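Local coordinates for protein short chain dehydrogenase (A0QTM2 homolog) (Mycobacterium thermoresistibile, PDB 3SC4) that probably catalyses NAD(P)-dependent oxidation or reduction of a substrate that is not specified, at residues B[11-16]-B[85-90]; B[30-35]-B[227-232]. All blocks are in the same frame, centred on the assembly; numbering follows the deposited sequence.

In the fold
From the N terminus, the chain enters the parallel sheet of a Rossmann fold through strand 11-15, runs down helix 20-30 and turns back into strand 35-40. Interaction 1 closes a span of 68 residues by tying helix 77-91 to strand 11-15. Interaction 2 leaves from the turn at 30-35, inside that span, and closes after 191 intervening residues, tying the turn before strand 35-40 to helix 222-232, so the two contacts cross along the chain and neither nests in the other. Their centres lie about 15 Å apart, and they touch directly: Met-12 N reaches Asn-35 O at 2.8 Å, a probable hydrogen bond between neighbouring strands.

Interaction 1: B[11-16]-B[85-90]; sequences TMFISG and AKTVEQ
Thr-87 projects from helix 77-91 onto strand 11-15 and meets Phe-13 and Thr-11 with its two branches. The backbones are closest at this level, where the CA atoms of Phe-13 and Thr-87 stand 7.5 Å apart. Followed outward, Thr-87 first brings CB to 4.1 Å from CD1 of Phe-13, an ordinary van der Waals distance. Beyond CB the side chain forks. The hydroxyl branch lies at the edge of the Phe-13 ring and in its plane, with OG1 3.3 Å from CD1 and 3.5 Å from CE1 of Phe-13, so it faces ring C-H groups and not the pi cloud. The methyl branch, anti to the backbone N of Thr-87 (chi1, measured to OG1, is -62°), turns to the other neighbour: CG2 of Thr-87 lies 4.1 Å from CG2 of Thr-11, and the two threonine side chains pass each other in opposite directions. In Phe-13, CG anti to the backbone N (chi1 -170°) carries the ring toward the helix, and chi2 of 89° sets its turn.

The touching residues are buried, and together the segments bury 123 Å² in joining strand 11-15, an inner strand of the Rossmann sheet, to helix 77-91. Val-39 of the adjoining strand and Ala-83 and Val-84 of the helix also pack on Phe-13. Thr-11 OG1 bonds Asn-35 ND2. Thr-87 OG1 hydrogen-bonds Ala-83 O in its own helix, which meets the hydroxyl's polar need; OG1 can therefore lie against ring C-H groups without a polar partner on the strand, while CG2 gives the nonpolar contact with Thr-11.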
# COMPACT_ATOMS: atom_id res chain seq x y z
N THR B 11 18.71 0.54 22.83
CA THR B 11 17.48 -0.20 23.00
C THR B 11 16.77 -0.42 21.67
O THR B 11 16.52 0.54 20.95
CB THR B 11 16.55 0.55 23.94
OG1 THR B 11 17.13 0.56 25.24
CG2 THR B 11 15.19 -0.14 24.02
N MET B 12 16.44 -1.67 21.36
CA MET B 12 15.65 -2.03 20.17
C MET B 12 14.23 -2.50 20.49
O MET B 12 14.03 -3.30 21.39
CB MET B 12 16.33 -3.14 19.39
CG MET B 12 15.52 -3.64 18.19
SD MET B 12 16.57 -4.46 16.97
CE MET B 12 16.78 -6.06 17.68
N PHE B 13 13.27 -2.01 19.71
CA PHE B 13 11.91 -2.54 19.69
C PHE B 13 11.70 -3.30 18.38
O PHE B 13 11.80 -2.72 17.31
CB PHE B 13 10.89 -1.42 19.80
CG PHE B 13 9.47 -1.93 20.01
CD1 PHE B 13 8.98 -2.15 21.30
CD2 PHE B 13 8.64 -2.18 18.93
CE1 PHE B 13 7.69 -2.61 21.49
CE2 PHE B 13 7.36 -2.66 19.12
CZ PHE B 13 6.87 -2.86 20.41
N ILE B 14 11.38 -4.58 18.46
CA ILE B 14 11.23 -5.38 17.25
C ILE B 14 9.90 -6.13 17.26
O ILE B 14 9.54 -6.76 18.25
CB ILE B 14 12.45 -6.33 17.03
CG1 ILE B 14 12.32 -7.07 15.70
CG2 ILE B 14 12.63 -7.30 18.18
CD1 ILE B 14 13.54 -7.91 15.35
N SER B 15 9.15 -5.98 16.16
CA SER B 15 7.95 -6.76 15.94
C SER B 15 8.40 -8.08 15.34
O SER B 15 9.26 -8.13 14.43
CB SER B 15 6.97 -6.06 15.00
OG SER B 15 7.50 -6.01 13.68
N GLY B 16 7.75 -9.12 15.83
CA GLY B 16 8.23 -10.47 15.69
C GLY B 16 9.38 -10.66 16.66
O GLY B 16 9.34 -10.23 17.82
N ALA B 85 5.12 1.61 25.58
CA ALA B 85 5.14 2.16 26.95
C ALA B 85 5.87 1.23 27.92
O ALA B 85 6.56 1.70 28.82
CB ALA B 85 3.72 2.42 27.46
N LYS B 86 5.70 -0.07 27.75
CA LYS B 86 6.34 -1.02 28.63
C LYS B 86 7.84 -1.05 28.34
O LYS B 86 8.66 -1.15 29.26
CB LYS B 86 5.73 -2.41 28.50
CG LYS B 86 5.94 -3.27 29.70
CD LYS B 86 5.57 -4.73 29.44
CE LYS B 86 5.93 -5.61 30.69
NZ LYS B 86 5.77 -7.08 30.42
N THR B 87 8.20 -0.90 27.07
CA THR B 87 9.60 -0.86 26.67
C THR B 87 10.27 0.40 27.26
O THR B 87 11.38 0.33 27.82
CB THR B 87 9.71 -0.90 25.11
OG1 THR B 87 9.16 -2.13 24.62
CG2 THR B 87 11.16 -0.75 24.63
N VAL B 88 9.58 1.53 27.15
CA VAL B 88 10.08 2.80 27.65
C VAL B 88 10.23 2.82 29.18
O VAL B 88 11.26 3.26 29.66
CB VAL B 88 9.19 3.97 27.18
CG1 VAL B 88 9.51 5.29 27.95
CG2 VAL B 88 9.35 4.16 25.67
N GLU B 89 9.24 2.31 29.92
CA GLU B 89 9.31 2.25 31.41
C GLU B 89 10.45 1.36 31.90
O GLU B 89 11.02 1.60 32.95
CB GLU B 89 7.98 1.75 32.02
N GLN B 90 10.77 0.34 31.13
CA GLN B 90 11.80 -0.63 31.49
C GLN B 90 13.20 -0.15 31.06
O GLN B 90 14.14 -0.27 31.82
CB GLN B 90 11.46 -1.97 30.83
CG GLN B 90 12.38 -3.13 31.12
CD GLN B 90 12.24 -3.66 32.54
OE1 GLN B 90 11.13 -3.92 33.01
NE2 GLN B 90 13.36 -3.83 33.22

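Interaction 2: B[30-35]-B[227-232]; sequences AADGAN and AAYVVL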
# COMPACT_ATOMS: atom_id res chain seq x y z
N ALA B 30 21.77 -7.79 20.34
CA ALA B 30 22.01 -8.20 21.72
C ALA B 30 23.48 -8.45 22.00
O ALA B 30 23.94 -8.16 23.09
CB ALA B 30 21.19 -9.45 22.06
N ALA B 31 24.23 -8.98 21.03
CA ALA B 31 25.62 -9.40 21.26
C ALA B 31 26.55 -8.24 21.61
O ALA B 31 27.59 -8.45 22.21
CB ALA B 31 26.17 -10.15 20.05
N ASP B 32 26.15 -7.01 21.22
CA ASP B 32 26.85 -5.80 21.61
C ASP B 32 26.47 -5.33 23.03
O ASP B 32 26.99 -4.33 23.52
CB ASP B 32 26.53 -4.67 20.61
CG ASP B 32 27.40 -4.71 19.34
OD1 ASP B 32 28.07 -5.74 19.09
OD2 ASP B 32 27.39 -3.69 18.60
N GLY B 33 25.57 -6.03 23.70
CA GLY B 33 25.10 -5.60 25.03
C GLY B 33 23.93 -4.63 24.97
O GLY B 33 23.82 -3.71 25.80
N ALA B 34 23.05 -4.84 23.99
CA ALA B 34 21.89 -3.97 23.75
C ALA B 34 20.69 -4.53 24.49
O ALA B 34 20.67 -5.70 24.87
CB ALA B 34 21.59 -3.89 22.25
N ASN B 35 19.69 -3.68 24.70
CA ASN B 35 18.37 -4.11 25.15
C ASN B 35 17.47 -4.36 23.93
O ASN B 35 17.57 -3.66 22.92
CB ASN B 35 17.75 -3.06 26.07
CG ASN B 35 18.74 -2.55 27.12
OD1 ASN B 35 19.53 -3.31 27.71
ND2 ASN B 35 18.73 -1.24 27.34
N ALA B 227 23.54 -7.63 7.73
CA ALA B 227 23.22 -6.44 6.92
C ALA B 227 22.51 -5.39 7.82
O ALA B 227 22.86 -4.22 7.80
CB ALA B 227 22.38 -6.78 5.67
N ALA B 228 21.55 -5.84 8.63
CA ALA B 228 20.82 -4.94 9.52
C ALA B 228 21.79 -4.17 10.41
O ALA B 228 21.67 -2.95 10.57
CB ALA B 228 19.82 -5.74 10.38
N TYR B 229 22.75 -4.91 10.97
CA TYR B 229 23.73 -4.38 11.89
C TYR B 229 24.49 -3.24 11.24
O TYR B 229 24.65 -2.18 11.82
CB TYR B 229 24.67 -5.50 12.34
CG TYR B 229 25.64 -5.07 13.43
CD1 TYR B 229 25.25 -5.01 14.77
CD2 TYR B 229 26.96 -4.71 13.10
CE1 TYR B 229 26.13 -4.61 15.77
CE2 TYR B 229 27.86 -4.30 14.09
CZ TYR B 229 27.44 -4.25 15.42
OH TYR B 229 28.35 -3.86 16.37
N VAL B 230 24.94 -3.45 10.02
CA VAL B 230 25.64 -2.40 9.28
C VAL B 230 24.76 -1.16 9.16
O VAL B 230 25.23 -0.05 9.44
CB VAL B 230 26.04 -2.89 7.88
CG1 VAL B 230 26.56 -1.72 7.03
CG2 VAL B 230 27.07 -4.06 7.99
N VAL B 231 23.50 -1.34 8.80
CA VAL B 231 22.58 -0.22 8.58
C VAL B 231 22.30 0.52 9.89
O VAL B 231 22.28 1.76 9.92
CB VAL B 231 21.25 -0.66 7.90
CG1 VAL B 231 20.23 0.48 7.87
CG2 VAL B 231 21.53 -1.15 6.51
N LEU B 232 22.13 -0.23 10.99
CA LEU B 232 21.77 0.39 12.28
C LEU B 232 22.92 1.18 12.92
O LEU B 232 22.69 1.96 13.85
CB LEU B 232 21.25 -0.67 13.24
CG LEU B 232 19.95 -1.34 12.79
CD1 LEU B 232 19.61 -2.52 13.70
CD2 LEU B 232 18.84 -0.32 12.76
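Asp-32 and Tyr-229 meet at the surface of the Rossmann fold, joining the turn between helix 20-30 and strand 35-40 to helix 222-232. The polar part of the contact is one hydrogen bond, from Tyr-229 OH to Asp-32 OD2. Its modelled length of 2.4 Å is very short, and at 2.50 Å resolution that value does not establish an unusually strong bond. OD2 lies at the edge of the Tyr-229 ring and in its plane, as this bond places it, while the carboxylate plane is turned 86° from the ring plane. OD2 is shared, because the backbone N of Leu-7 also donates to it; both donors would be expected to favour the charged carboxylate.

A cation-pi interaction with Arg-28 engages the same tyrosine ring.

Among van der Waals contacts, Asp-32 CG lies 3.8 Å from Tyr-229 CE1. The two side chains come from opposite directions, and the tyrosine spans the gap with CG anti to its backbone N (chi1 -174°), leaving the nearest CA atoms, of Asp-32 and Tyr-229, 10.3 Å apart.

Backbone bonding shapes the aspartate's platform. The type I beta turn runs from Ala-30 to Gly-33, and Gly-33 is the first residue after the helix to leave helical angles, with positive phi (87°). The turn is closed by Gly-33 N donating to Ala-30 O at 2.8 Å.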